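Local coordinates for nucleotidyltransferase (Thermus thermophilus HB8, PDB 1WWP), which is of unknown function but, as a member of the nucleotidyltransferase substrate-binding family, probably assists a nucleotidyltransferase in recognising its substrate, at residues 27-30 / 31-34; 35-38 / 39-43; 84-87 / 88-91; 110-113 / 114-118. All blocks are in the same frame, centred on the assembly; numbering follows the deposited sequence.

Interaction 1: 27-30 / 31-34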
ATOM      1  N   ILE A  27       4.561   6.998   3.209  1.00 33.36           N
ATOM      2  CA  ILE A  27       4.187   6.257   2.010  1.00 34.29           C
ATOM      3  C   ILE A  27       2.806   5.627   2.184  1.00 30.52           C
ATOM      4  O   ILE A  27       1.978   5.651   1.277  1.00 32.52           O
ATOM      5  CB  ILE A  27       5.250   5.190   1.707  1.00 35.06           C
ATOM      6  CG1 ILE A  27       6.540   5.887   1.277  1.00 35.47           C
ATOM      7  CG2 ILE A  27       4.751   4.222   0.651  1.00 28.05           C
ATOM      8  CD1 ILE A  27       7.731   4.949   1.175  1.00 39.88           C
ATOM      9  N   GLN A  28       2.560   5.075   3.367  1.00 31.91           N
ATOM     10  CA  GLN A  28       1.275   4.474   3.681  1.00 27.81           C
ATOM     11  C   GLN A  28       0.177   5.536   3.590  1.00 31.17           C
ATOM     12  O   GLN A  28      -0.882   5.305   3.003  1.00 34.48           O
ATOM     13  CB  GLN A  28       1.312   3.867   5.096  1.00 25.66           C
ATOM     14  CG  GLN A  28      -0.054   3.485   5.667  1.00 27.55           C
ATOM     15  CD  GLN A  28      -0.693   2.271   4.988  1.00 43.17           C
ATOM     16  OE1 GLN A  28      -1.796   1.864   5.357  1.00 46.24           O
ATOM     17  NE2 GLN A  28      -0.006   1.692   4.003  1.00 35.00           N
ATOM     18  N   ARG A  29       0.425   6.708   4.156  1.00 29.32           N
ATOM     19  CA  ARG A  29      -0.573   7.778   4.127  1.00 26.03           C
ATOM     20  C   ARG A  29      -0.808   8.285   2.725  1.00 26.07           C
ATOM     21  O   ARG A  29      -1.921   8.652   2.363  1.00 24.84           O
ATOM     22  CB  ARG A  29      -0.140   8.924   5.046  1.00 34.16           C
ATOM     23  CG  ARG A  29      -0.066   8.489   6.501  1.00 35.68           C
ATOM     24  CD  ARG A  29       0.391   9.601   7.469  1.00 31.88           C
ATOM     25  NE  ARG A  29       0.290   9.076   8.829  1.00 42.22           N
ATOM     26  CZ  ARG A  29       0.562   9.743   9.948  1.00 45.39           C
ATOM     27  NH1 ARG A  29       0.965  11.010   9.910  1.00 44.96           N
ATOM     28  NH2 ARG A  29       0.434   9.123  11.112  1.00 33.09           N
ATOM     29  N   PHE A  30       0.249   8.336   1.931  1.00 26.51           N
ATOM     30  CA  PHE A  30       0.088   8.758   0.550  1.00 27.25           C
ATOM     31  C   PHE A  30      -0.892   7.775  -0.129  1.00 23.51           C
ATOM     32  O   PHE A  30      -1.777   8.172  -0.894  1.00 29.02           O
ATOM     33  CB  PHE A  30       1.451   8.722  -0.150  1.00 29.11           C
ATOM     34  CG  PHE A  30       1.362   8.692  -1.650  1.00 34.91           C
ATOM     35  CD1 PHE A  30       0.748   9.724  -2.346  1.00 36.93           C
ATOM     36  CD2 PHE A  30       1.878   7.609  -2.365  1.00 36.20           C
ATOM     37  CE1 PHE A  30       0.643   9.678  -3.744  1.00 45.82           C
ATOM     38  CE2 PHE A  30       1.776   7.556  -3.776  1.00 36.91           C
ATOM     39  CZ  PHE A  30       1.158   8.588  -4.458  1.00 34.91           C
ATOM     40  N   GLU A  31      -0.728   6.492   0.169  1.00 25.19           N
ATOM     41  CA  GLU A  31      -1.586   5.473  -0.424  1.00 28.47           C
ATOM     42  C   GLU A  31      -3.056   5.739  -0.165  1.00 31.16           C
ATOM     43  O   GLU A  31      -3.831   5.910  -1.111  1.00 33.17           O
ATOM     44  CB  GLU A  31      -1.216   4.089   0.111  1.00 24.69           C
ATOM     45  CG  GLU A  31       0.097   3.535  -0.439  1.00 34.02           C
ATOM     46  CD  GLU A  31       0.346   2.096  -0.001  1.00 37.12           C
ATOM     47  OE1 GLU A  31       1.165   1.405  -0.641  1.00 45.82           O
ATOM     48  OE2 GLU A  31      -0.276   1.646   0.983  1.00 45.46           O
ATOM     49  N   TYR A  32      -3.455   5.802   1.104  1.00 31.26           N
ATOM     50  CA  TYR A  32      -4.864   6.028   1.371  1.00 34.64           C
ATOM     51  C   TYR A  32      -5.360   7.420   1.026  1.00 33.53           C
ATOM     52  O   TYR A  32      -6.555   7.614   0.821  1.00 38.66           O
ATOM     53  CB  TYR A  32      -5.238   5.625   2.810  1.00 38.85           C
ATOM     54  CG  TYR A  32      -4.648   6.402   3.966  1.00 37.41           C
ATOM     55  CD1 TYR A  32      -5.008   7.725   4.202  1.00 40.41           C
ATOM     56  CD2 TYR A  32      -3.826   5.759   4.905  1.00 37.70           C
ATOM     57  CE1 TYR A  32      -4.574   8.395   5.365  1.00 44.51           C
ATOM     58  CE2 TYR A  32      -3.390   6.411   6.061  1.00 38.21           C
ATOM     59  CZ  TYR A  32      -3.770   7.725   6.291  1.00 44.72           C
ATOM     60  OH  TYR A  32      -3.372   8.341   7.459  1.00 42.33           O
ATOM     61  N   THR A  33      -4.453   8.386   0.933  1.00 25.90           N
ATOM     62  CA  THR A  33      -4.858   9.726   0.554  1.00 29.31           C
ATOM     63  C   THR A  33      -5.131   9.742  -0.947  1.00 29.14           C
ATOM     64  O   THR A  33      -6.057  10.397  -1.432  1.00 27.75           O
ATOM     65  CB  THR A  33      -3.748  10.762   0.854  1.00 34.83           C
ATOM     66  OG1 THR A  33      -3.549  10.853   2.270  1.00 38.24           O
ATOM     67  CG2 THR A  33      -4.132  12.130   0.275  1.00 25.48           C
ATOM     68  N   PHE A  34      -4.293   9.027  -1.684  1.00 32.82           N
ATOM     69  CA  PHE A  34      -4.440   8.921  -3.129  1.00 32.43           C
ATOM     70  C   PHE A  34      -5.779   8.277  -3.482  1.00 29.80           C
ATOM     71  O   PHE A  34      -6.524   8.782  -4.320  1.00 28.50           O
ATOM     72  CB  PHE A  34      -3.320   8.051  -3.688  1.00 28.35           C
ATOM     73  CG  PHE A  34      -3.484   7.711  -5.134  1.00 34.87           C
ATOM     74  CD1 PHE A  34      -4.082   6.508  -5.517  1.00 35.02           C
ATOM     75  CD2 PHE A  34      -3.016   8.576  -6.120  1.00 38.76           C
ATOM     76  CE1 PHE A  34      -4.204   6.172  -6.862  1.00 36.85           C
ATOM     77  CE2 PHE A  34      -3.135   8.250  -7.473  1.00 42.30           C
ATOM     78  CZ  PHE A  34      -3.733   7.042  -7.840  1.00 40.19           C
TER
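R29 and Y32 run side by side, pointing the same way, on the long helix 20-49 of this all-helical fold. With CG between the backbone N and the carbonyl carbon (chi1 66°), the Y32 ring lies back along its own helix, against R29. R29 CA lies over one face of that ring, 3.8 Å from the centroid, a CH-pi contact, while the extended R29 chain passes alongside the phenol with CG 3.4 Å from Y32 OH. The guanidinium and ring planes stand about 45° apart. Both polar ends have firm partners elsewhere: the hydroxyl and R29 NH1 bond to T8 of helix 2-13, and R29 NE forms a salt bridge with D24 of the second subunit. Q28 and E31 cross nearly at right angles; Q28 NE2 comes to 3.0 Å from E31 OE2, but the angle is poor for a hydrogen bond, and the Q28 amide bonds instead to T90 and Q28 of the second subunit. The other carboxylate oxygen, E31 OE1, hydrogen-bonds to T87 OG1. On the inner side, F30 CE1 packs against F34 CB at 4.3 Å. The buried R29 carbonyl is gripped twice by T33: the backbone N reaches R29 O at 2.9 Å, and the side chain OG1 donates to R29 O at 2.7 Å from the opposite face of the carbonyl plane, well above that plane.

Interaction 2: 35-38 / 39-43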
ATOM      1  N   GLU A  35      -6.057   7.141  -2.850  1.00 32.09           N
ATOM      2  CA  GLU A  35      -7.295   6.421  -3.111  1.00 39.28           C
ATOM      3  C   GLU A  35      -8.501   7.306  -2.836  1.00 39.61           C
ATOM      4  O   GLU A  35      -9.449   7.330  -3.621  1.00 37.09           O
ATOM      5  CB  GLU A  35      -7.365   5.158  -2.259  1.00 39.05           C
ATOM      6  CG  GLU A  35      -6.162   4.207  -2.438  1.00 58.33           C
ATOM      7  CD  GLU A  35      -5.951   3.715  -3.881  1.00 58.88           C
ATOM      8  OE1 GLU A  35      -6.951   3.481  -4.600  1.00 57.18           O
ATOM      9  OE2 GLU A  35      -4.779   3.543  -4.284  1.00 53.65           O
ATOM     10  N   ALA A  36      -8.465   8.037  -1.727  1.00 36.28           N
ATOM     11  CA  ALA A  36      -9.570   8.927  -1.385  1.00 38.88           C
ATOM     12  C   ALA A  36      -9.606  10.083  -2.368  1.00 36.54           C
ATOM     13  O   ALA A  36     -10.664  10.601  -2.703  1.00 39.62           O
ATOM     14  CB  ALA A  36      -9.411   9.467   0.041  1.00 38.30           C
ATOM     15  N   PHE A  37      -8.438  10.490  -2.841  1.00 39.14           N
ATOM     16  CA  PHE A  37      -8.388  11.600  -3.772  1.00 34.03           C
ATOM     17  C   PHE A  37      -9.008  11.280  -5.146  1.00 32.37           C
ATOM     18  O   PHE A  37      -9.861  12.015  -5.618  1.00 28.06           O
ATOM     19  CB  PHE A  37      -6.946  12.063  -3.956  1.00 30.14           C
ATOM     20  CG  PHE A  37      -6.799  13.163  -4.952  1.00 29.92           C
ATOM     21  CD1 PHE A  37      -7.246  14.445  -4.659  1.00 29.30           C
ATOM     22  CD2 PHE A  37      -6.254  12.908  -6.212  1.00 30.22           C
ATOM     23  CE1 PHE A  37      -7.152  15.472  -5.606  1.00 35.69           C
ATOM     24  CE2 PHE A  37      -6.157  13.920  -7.165  1.00 34.00           C
ATOM     25  CZ  PHE A  37      -6.609  15.212  -6.860  1.00 35.85           C
ATOM     26  N   TRP A  38      -8.608  10.188  -5.790  1.00 33.09           N
ATOM     27  CA  TRP A  38      -9.175   9.929  -7.119  1.00 31.90           C
ATOM     28  C   TRP A  38     -10.648   9.572  -7.049  1.00 28.58           C
ATOM     29  O   TRP A  38     -11.405   9.859  -7.969  1.00 30.80           O
ATOM     30  CB  TRP A  38      -8.363   8.867  -7.875  1.00 26.89           C
ATOM     31  CG  TRP A  38      -8.615   7.454  -7.532  1.00 31.79           C
ATOM     32  CD1 TRP A  38      -7.977   6.705  -6.592  1.00 35.00           C
ATOM     33  CD2 TRP A  38      -9.516   6.573  -8.205  1.00 30.05           C
ATOM     34  NE1 TRP A  38      -8.416   5.402  -6.643  1.00 27.77           N
ATOM     35  CE2 TRP A  38      -9.361   5.293  -7.626  1.00 34.06           C
ATOM     36  CE3 TRP A  38     -10.431   6.741  -9.254  1.00 35.50           C
ATOM     37  CZ2 TRP A  38     -10.091   4.187  -8.053  1.00 31.94           C
ATOM     38  CZ3 TRP A  38     -11.161   5.639  -9.682  1.00 37.83           C
ATOM     39  CH2 TRP A  38     -10.984   4.376  -9.082  1.00 35.41           C
ATOM     40  N   LYS A  39     -11.060   9.001  -5.924  1.00 33.39           N
ATOM     41  CA  LYS A  39     -12.462   8.662  -5.719  1.00 35.75           C
ATOM     42  C   LYS A  39     -13.306   9.925  -5.621  1.00 28.80           C
ATOM     43  O   LYS A  39     -14.424   9.978  -6.135  1.00 29.05           O
ATOM     44  CB  LYS A  39     -12.627   7.813  -4.455  1.00 38.75           C
ATOM     45  CG  LYS A  39     -12.158   6.376  -4.637  1.00 41.84           C
ATOM     46  CD  LYS A  39     -12.921   5.761  -5.779  1.00 51.44           C
ATOM     47  CE  LYS A  39     -12.592   4.304  -5.954  1.00 61.39           C
ATOM     48  NZ  LYS A  39     -13.357   3.800  -7.132  1.00 73.20           N
ATOM     49  N   ALA A  40     -12.778  10.956  -4.975  1.00 26.67           N
ATOM     50  CA  ALA A  40     -13.535  12.204  -4.850  1.00 25.57           C
ATOM     51  C   ALA A  40     -13.653  12.863  -6.229  1.00 27.17           C
ATOM     52  O   ALA A  40     -14.685  13.443  -6.578  1.00 29.46           O
ATOM     53  CB  ALA A  40     -12.836  13.166  -3.845  1.00 31.40           C
ATOM     54  N   LEU A  41     -12.580  12.807  -7.005  1.00 26.91           N
ATOM     55  CA  LEU A  41     -12.598  13.369  -8.361  1.00 29.17           C
ATOM     56  C   LEU A  41     -13.605  12.575  -9.223  1.00 24.05           C
ATOM     57  O   LEU A  41     -14.392  13.151  -9.963  1.00 27.87           O
ATOM     58  CB  LEU A  41     -11.207  13.267  -8.998  1.00 27.08           C
ATOM     59  CG  LEU A  41     -10.253  14.458  -8.908  1.00 39.12           C
ATOM     60  CD1 LEU A  41      -8.968  14.142  -9.687  1.00 40.75           C
ATOM     61  CD2 LEU A  41     -10.917  15.682  -9.503  1.00 35.67           C
ATOM     62  N   GLN A  42     -13.562  11.250  -9.113  1.00 23.15           N
ATOM     63  CA  GLN A  42     -14.477  10.398  -9.876  1.00 29.82           C
ATOM     64  C   GLN A  42     -15.946  10.761  -9.594  1.00 30.22           C
ATOM     65  O   GLN A  42     -16.725  10.961 -10.521  1.00 32.94           O
ATOM     66  CB  GLN A  42     -14.210   8.923  -9.545  1.00 24.88           C
ATOM     67  CG  GLN A  42     -15.165   7.954 -10.219  1.00 38.38           C
ATOM     68  CD  GLN A  42     -14.994   6.529  -9.721  1.00 40.87           C
ATOM     69  OE1 GLN A  42     -15.024   6.262  -8.518  1.00 42.03           O
ATOM     70  NE2 GLN A  42     -14.821   5.604 -10.651  1.00 41.83           N
ATOM     71  N   ALA A  43     -16.306  10.872  -8.313  1.00 38.44           N
ATOM     72  CA  ALA A  43     -17.671  11.224  -7.902  1.00 34.99           C
ATOM     73  C   ALA A  43     -18.038  12.617  -8.369  1.00 36.52           C
ATOM     74  O   ALA A  43     -19.167  12.870  -8.796  1.00 34.28           O
ATOM     75  CB  ALA A  43     -17.801  11.150  -6.380  1.00 34.48           C
TER
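On the long helix 20-49, K39 lies along one face of the indole of its neighbour W38. The lysine chain, bent at chi2 (-57°), turns along the aromatic system, with CD 3.9 Å from the centroid of the six-membered ring and almost on its normal, a CH-pi contact. K39 CE follows over the same face, offset toward the rim, and K39 NZ comes 3.1 Å from W38 CH2. The ammonium end is held by a hydrogen bond to Q42 OE1, 3.3 Å from NZ. Q42, extended beyond CG, runs beside the indole, its amide plane about 50° from that of the ring, with NE2 3.8 Å from W38 CZ3; that NE2 is spent on the carbonyl of G53. At the edge of the indole, W38 NE1 donates to E35 OE1 at 3.2 Å, nearly straight (163°); the oxygen sits in the ring plane but is met from above the plane of its own carboxylate. E35 uses its other oxygen for a salt bridge to R84. On the inner side F37 and L41 lie alongside one another, F37 CE2 to L41 CD1 3.8 Å, packed against helix 93-116. The N-H bond and the lysine both favour this rotation of the indole, against which F34 and V59 also pack; the aliphatic part of K39 covers one face, while its ammonium lies near the Q42 amide oxygen.

Interaction 3: 84-87 / 88-91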
ATOM      1  N   ARG A  84       2.071   5.245  -7.131  1.00 31.99           N
ATOM      2  CA  ARG A  84       1.148   4.468  -6.330  1.00 32.84           C
ATOM      3  C   ARG A  84       1.368   2.977  -6.639  1.00 38.96           C
ATOM      4  O   ARG A  84       1.250   2.122  -5.765  1.00 31.55           O
ATOM      5  CB  ARG A  84      -0.285   4.902  -6.654  1.00 35.43           C
ATOM      6  CG  ARG A  84      -1.354   4.086  -5.950  1.00 44.47           C
ATOM      7  CD  ARG A  84      -1.272   4.235  -4.441  1.00 38.91           C
ATOM      8  NE  ARG A  84      -2.163   3.303  -3.767  1.00 43.19           N
ATOM      9  CZ  ARG A  84      -1.829   2.060  -3.445  1.00 49.02           C
ATOM     10  NH1 ARG A  84      -0.616   1.601  -3.736  1.00 42.71           N
ATOM     11  NH2 ARG A  84      -2.698   1.278  -2.818  1.00 44.75           N
ATOM     12  N   SER A  85       1.715   2.662  -7.883  1.00 39.87           N
ATOM     13  CA  SER A  85       1.946   1.267  -8.235  1.00 39.76           C
ATOM     14  C   SER A  85       3.305   0.795  -7.734  1.00 35.13           C
ATOM     15  O   SER A  85       3.588  -0.390  -7.734  1.00 38.04           O
ATOM     16  CB  SER A  85       1.836   1.063  -9.756  1.00 47.81           C
ATOM     17  OG  SER A  85       2.845   1.784 -10.445  1.00 55.92           O
ATOM     18  N   LEU A  86       4.157   1.716  -7.292  1.00 39.01           N
ATOM     19  CA  LEU A  86       5.467   1.316  -6.790  1.00 34.39           C
ATOM     20  C   LEU A  86       5.596   1.248  -5.260  1.00 40.43           C
ATOM     21  O   LEU A  86       6.585   0.733  -4.746  1.00 34.17           O
ATOM     22  CB  LEU A  86       6.542   2.254  -7.326  1.00 46.36           C
ATOM     23  CG  LEU A  86       6.991   2.079  -8.776  1.00 43.81           C
ATOM     24  CD1 LEU A  86       7.838   3.262  -9.188  1.00 48.33           C
ATOM     25  CD2 LEU A  86       7.772   0.779  -8.899  1.00 48.38           C
ATOM     26  N   THR A  87       4.602   1.747  -4.533  1.00 35.40           N
ATOM     27  CA  THR A  87       4.677   1.766  -3.072  1.00 37.53           C
ATOM     28  C   THR A  87       4.886   0.402  -2.425  1.00 43.05           C
ATOM     29  O   THR A  87       5.490   0.303  -1.345  1.00 39.97           O
ATOM     30  CB  THR A  87       3.422   2.414  -2.449  1.00 37.09           C
ATOM     31  OG1 THR A  87       2.258   1.721  -2.905  1.00 29.82           O
ATOM     32  CG2 THR A  87       3.325   3.887  -2.836  1.00 29.04           C
ATOM     33  N   VAL A  88       4.409  -0.646  -3.087  1.00 35.97           N
ATOM     34  CA  VAL A  88       4.555  -1.990  -2.565  1.00 38.21           C
ATOM     35  C   VAL A  88       5.968  -2.562  -2.743  1.00 38.55           C
ATOM     36  O   VAL A  88       6.273  -3.640  -2.243  1.00 38.97           O
ATOM     37  CB  VAL A  88       3.503  -2.957  -3.190  1.00 40.81           C
ATOM     38  CG1 VAL A  88       3.773  -3.168  -4.688  1.00 37.34           C
ATOM     39  CG2 VAL A  88       3.523  -4.272  -2.439  1.00 42.67           C
ATOM     40  N   HIS A  89       6.833  -1.833  -3.438  1.00 40.79           N
ATOM     41  CA  HIS A  89       8.214  -2.281  -3.630  1.00 43.03           C
ATOM     42  C   HIS A  89       9.166  -1.310  -2.928  1.00 46.86           C
ATOM     43  O   HIS A  89      10.359  -1.261  -3.235  1.00 48.24           O
ATOM     44  CB  HIS A  89       8.558  -2.355  -5.130  1.00 36.16           C
ATOM     45  CG  HIS A  89       7.685  -3.299  -5.902  1.00 33.05           C
ATOM     46  ND1 HIS A  89       6.628  -2.873  -6.676  1.00 38.56           N
ATOM     47  CD2 HIS A  89       7.688  -4.653  -5.984  1.00 37.59           C
ATOM     48  CE1 HIS A  89       6.014  -3.919  -7.203  1.00 30.73           C
ATOM     49  NE2 HIS A  89       6.639  -5.012  -6.798  1.00 38.46           N
ATOM     50  N   THR A  90       8.642  -0.542  -1.977  1.00 49.36           N
ATOM     51  CA  THR A  90       9.471   0.427  -1.274  1.00 50.30           C
ATOM     52  C   THR A  90      10.273  -0.179  -0.145  1.00 55.24           C
ATOM     53  O   THR A  90      10.590   0.486   0.849  1.00 55.08           O
ATOM     54  CB  THR A  90       8.648   1.613  -0.733  1.00 44.89           C
ATOM     55  OG1 THR A  90       7.678   1.147   0.213  1.00 46.02           O
ATOM     56  CG2 THR A  90       7.959   2.324  -1.878  1.00 39.55           C
ATOM     57  N   TYR A  91      10.588  -1.457  -0.283  1.00 59.53           N
ATOM     58  CA  TYR A  91      11.425  -2.084   0.717  1.00 65.72           C
ATOM     59  C   TYR A  91      12.836  -1.572   0.401  1.00 68.24           C
ATOM     60  O   TYR A  91      13.724  -1.583   1.251  1.00 70.05           O
ATOM     61  CB  TYR A  91      11.389  -3.608   0.608  1.00 64.66           C
ATOM     62  CG  TYR A  91      12.554  -4.228   1.323  1.00 71.30           C
ATOM     63  CD1 TYR A  91      12.864  -3.848   2.629  1.00 75.53           C
ATOM     64  CD2 TYR A  91      13.405  -5.121   0.676  1.00 75.54           C
ATOM     65  CE1 TYR A  91      13.998  -4.325   3.269  1.00 78.06           C
ATOM     66  CE2 TYR A  91      14.544  -5.613   1.311  1.00 78.15           C
ATOM     67  CZ  TYR A  91      14.835  -5.205   2.606  1.00 78.76           C
ATOM     68  OH  TYR A  91      15.968  -5.653   3.239  1.00 79.96           O
TER
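T90 keeps OG1 between its backbone N and carbonyl carbon (chi1 62°), which swings the hydroxyl back onto the T87 carbonyl; OG1 donates to T87 O at 2.8 Å, tilted from the carbonyl plane. The same torsion brings T90 CG2 against T87, 3.5 Å from T87 CA. The backbone N of T90 also approaches T87 O, but at 3.3 Å this is a weak bond. One residue earlier, H89 N donates to L86 O at 2.9 Å, fairly straight (161°) yet from well above the carbonyl plane. Both backbone bonds join residues three apart, as in a tight turn of the 3-10 kind. H89 has CG anti to its carbonyl carbon (chi1 -60°), which turns the imidazole edge toward the carbonyls of S85 and L86, with ND1 4.1 Å from both S85 O and L86 O. V88 CG1 lies over one face of the H89 ring, offset toward its rim. The turn joins helix 71-86 to helix 93-116: T87 and T90 pack on I27 of helix 20-49, L86, H89 and T90 touch L95, and V88 meets E35 of the second subunit.

Interaction 4: 110-113 / 114-118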
HETATM    1  N   MSE A 110      -2.994  17.754  -4.463  1.00 42.37           N
HETATM    2  CA  MSE A 110      -4.252  17.234  -3.955  1.00 41.95           C
HETATM    3  C   MSE A 110      -5.008  18.236  -3.115  1.00 45.26           C
HETATM    4  O   MSE A 110      -6.237  18.315  -3.193  1.00 48.12           O
HETATM    5  CB  MSE A 110      -4.020  15.946  -3.160  1.00 43.27           C
HETATM    6  CG  MSE A 110      -3.530  14.795  -4.037  1.00 44.00           C
HETATM    7 SE   MSE A 110      -3.520  13.020  -3.255  1.00 48.30          SE
HETATM    8  CE  MSE A 110      -1.771  12.996  -2.413  1.00 40.75           C
ATOM      9  N   GLU A 111      -4.277  19.000  -2.310  1.00 48.00           N
ATOM     10  CA  GLU A 111      -4.884  20.007  -1.451  1.00 45.78           C
ATOM     11  C   GLU A 111      -5.558  21.075  -2.310  1.00 41.06           C
ATOM     12  O   GLU A 111      -6.670  21.508  -2.029  1.00 43.62           O
ATOM     13  CB  GLU A 111      -3.808  20.645  -0.562  1.00 55.92           C
ATOM     14  CG  GLU A 111      -4.337  21.633   0.476  1.00 67.10           C
ATOM     15  CD  GLU A 111      -3.253  22.140   1.429  1.00 76.49           C
ATOM     16  OE1 GLU A 111      -3.611  22.808   2.423  1.00 81.50           O
ATOM     17  OE2 GLU A 111      -2.050  21.877   1.189  1.00 77.96           O
ATOM     18  N   GLN A 112      -4.874  21.485  -3.369  1.00 41.18           N
ATOM     19  CA  GLN A 112      -5.388  22.506  -4.268  1.00 46.92           C
ATOM     20  C   GLN A 112      -6.552  22.012  -5.110  1.00 41.61           C
ATOM     21  O   GLN A 112      -7.515  22.744  -5.341  1.00 40.81           O
ATOM     22  CB  GLN A 112      -4.273  23.000  -5.196  1.00 53.80           C
ATOM     23  CG  GLN A 112      -3.268  23.917  -4.536  1.00 66.85           C
ATOM     24  CD  GLN A 112      -2.167  24.331  -5.485  1.00 73.63           C
ATOM     25  OE1 GLN A 112      -2.430  24.715  -6.624  1.00 81.23           O
ATOM     26  NE2 GLN A 112      -0.925  24.262  -5.020  1.00 77.85           N
ATOM     27  N   VAL A 113      -6.472  20.774  -5.579  1.00 42.11           N
ATOM     28  CA  VAL A 113      -7.561  20.259  -6.397  1.00 40.14           C
ATOM     29  C   VAL A 113      -8.801  20.094  -5.544  1.00 38.19           C
ATOM     30  O   VAL A 113      -9.871  20.532  -5.928  1.00 37.33           O
ATOM     31  CB  VAL A 113      -7.201  18.912  -7.048  1.00 36.00           C
ATOM     32  CG1 VAL A 113      -8.366  18.425  -7.929  1.00 41.35           C
ATOM     33  CG2 VAL A 113      -5.949  19.077  -7.890  1.00 37.47           C
ATOM     34  N   LEU A 114      -8.657  19.480  -4.374  1.00 42.12           N
ATOM     35  CA  LEU A 114      -9.811  19.276  -3.505  1.00 45.16           C
ATOM     36  C   LEU A 114     -10.511  20.601  -3.236  1.00 50.89           C
ATOM     37  O   LEU A 114     -11.744  20.668  -3.211  1.00 49.48           O
ATOM     38  CB  LEU A 114      -9.381  18.615  -2.193  1.00 41.82           C
ATOM     39  CG  LEU A 114      -8.927  17.161  -2.341  1.00 45.46           C
ATOM     40  CD1 LEU A 114      -8.463  16.610  -1.004  1.00 41.46           C
ATOM     41  CD2 LEU A 114     -10.067  16.338  -2.902  1.00 39.35           C
ATOM     42  N   GLY A 115      -9.715  21.653  -3.051  1.00 52.79           N
ATOM     43  CA  GLY A 115     -10.274  22.974  -2.811  1.00 53.08           C
ATOM     44  C   GLY A 115     -11.274  23.357  -3.891  1.00 53.77           C
ATOM     45  O   GLY A 115     -12.448  23.589  -3.610  1.00 51.98           O
ATOM     46  N   ARG A 116     -10.811  23.413  -5.135  1.00 51.34           N
ATOM     47  CA  ARG A 116     -11.677  23.759  -6.251  1.00 53.42           C
ATOM     48  C   ARG A 116     -12.955  22.913  -6.304  1.00 53.50           C
ATOM     49  O   ARG A 116     -13.991  23.377  -6.774  1.00 55.22           O
ATOM     50  CB  ARG A 116     -10.920  23.589  -7.567  1.00 55.53           C
ATOM     51  CG  ARG A 116      -9.583  24.292  -7.614  1.00 56.93           C
ATOM     52  CD  ARG A 116      -8.805  23.895  -8.857  1.00 59.33           C
ATOM     53  NE  ARG A 116      -7.403  24.264  -8.730  1.00 61.99           N
ATOM     54  CZ  ARG A 116      -6.406  23.632  -9.341  1.00 68.33           C
ATOM     55  NH1 ARG A 116      -6.653  22.596 -10.132  1.00 66.46           N
ATOM     56  NH2 ARG A 116      -5.156  24.024  -9.141  1.00 71.22           N
ATOM     57  N   LEU A 117     -12.885  21.676  -5.823  1.00 55.55           N
ATOM     58  CA  LEU A 117     -14.041  20.789  -5.868  1.00 63.44           C
ATOM     59  C   LEU A 117     -15.220  21.193  -4.985  1.00 70.84           C
ATOM     60  O   LEU A 117     -16.240  20.505  -4.970  1.00 70.62           O
ATOM     61  CB  LEU A 117     -13.621  19.356  -5.518  1.00 59.96           C
ATOM     62  CG  LEU A 117     -12.514  18.691  -6.345  1.00 55.14           C
ATOM     63  CD1 LEU A 117     -12.525  17.194  -6.072  1.00 52.61           C
ATOM     64  CD2 LEU A 117     -12.741  18.941  -7.832  1.00 52.87           C
ATOM     65  N   ARG A 118     -15.092  22.309  -4.273  1.00 81.71           N
ATOM     66  CA  ARG A 118     -16.143  22.788  -3.372  1.00 93.27           C
ATOM     67  C   ARG A 118     -17.487  23.134  -4.019  1.00 97.69           C
ATOM     68  O   ARG A 118     -18.285  23.854  -3.421  1.00 99.11           O
ATOM     69  CB  ARG A 118     -15.641  24.004  -2.584  1.00 97.32           C
ATOM     70  CG  ARG A 118     -14.401  23.718  -1.751  1.00105.19           C
ATOM     71  CD  ARG A 118     -13.929  24.934  -0.964  1.00111.62           C
ATOM     72  NE  ARG A 118     -12.624  24.697  -0.349  1.00114.76           N
ATOM     73  CZ  ARG A 118     -12.072  25.475   0.576  1.00117.47           C
ATOM     74  NH1 ARG A 118     -12.711  26.555   1.010  1.00119.40           N
ATOM     75  NH2 ARG A 118     -10.878  25.177   1.069  1.00117.89           N
TER
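L114 closes on M110, a selenomethionine, in the last turns of helix 93-116: its backbone N donates to M110 O at 2.9 Å and 166°, and with CG anti to the carbonyl carbon (chi1 -69°) its branch point lies 3.0 Å from the same M110 O. L117 repeats the pattern one turn on: its N donates to V113 O at 3.2 Å, lying in the carbonyl plane; L117 CG stands 3.2 Å from that oxygen, and V113 CG1 and L117 CD2 meet more loosely at 4.4 Å. R116 follows the outer side. Its chain, extended from CG to NE, folds back so that Q112 O lies over a face of the guanidinium, while its backbone N makes only a weak, long bond to the same Q112 O. The Q112 amide stands 71° from the guanidinium plane, Q112 OE1 3.8 Å from R116 NH2, and R116 NH2 is committed to a salt bridge with E73 of helix 71-86. Inward, M110, V113 and L114 rest on F37 of helix 20-49, and M110 and L114 also touch helix 2-13.

In the fold
Interactions 1 and 2 adjoin along helix 20-49, their centres 13 Å apart, and the other two contacts dock against this helix. Interaction 3 is tied to it by polar groups: R84 NE reaches E35 OE2 at 2.7 Å in a salt bridge to interaction 2, and T87 OG1 probably bonds to E31 OE1 of interaction 1. Interaction 4 meets it by apolar packing, with F37 CB of interaction 2 3.6 Å from M110 SE and T33 CG2 of interaction 1 3.7 Å from M110 CE. Interactions 3 and 4 lie on opposite sides of the chain centre, their centres about 26 Å apart. Interactions 1, 2 and 3 reach the second subunit, whereas interaction 4 does not.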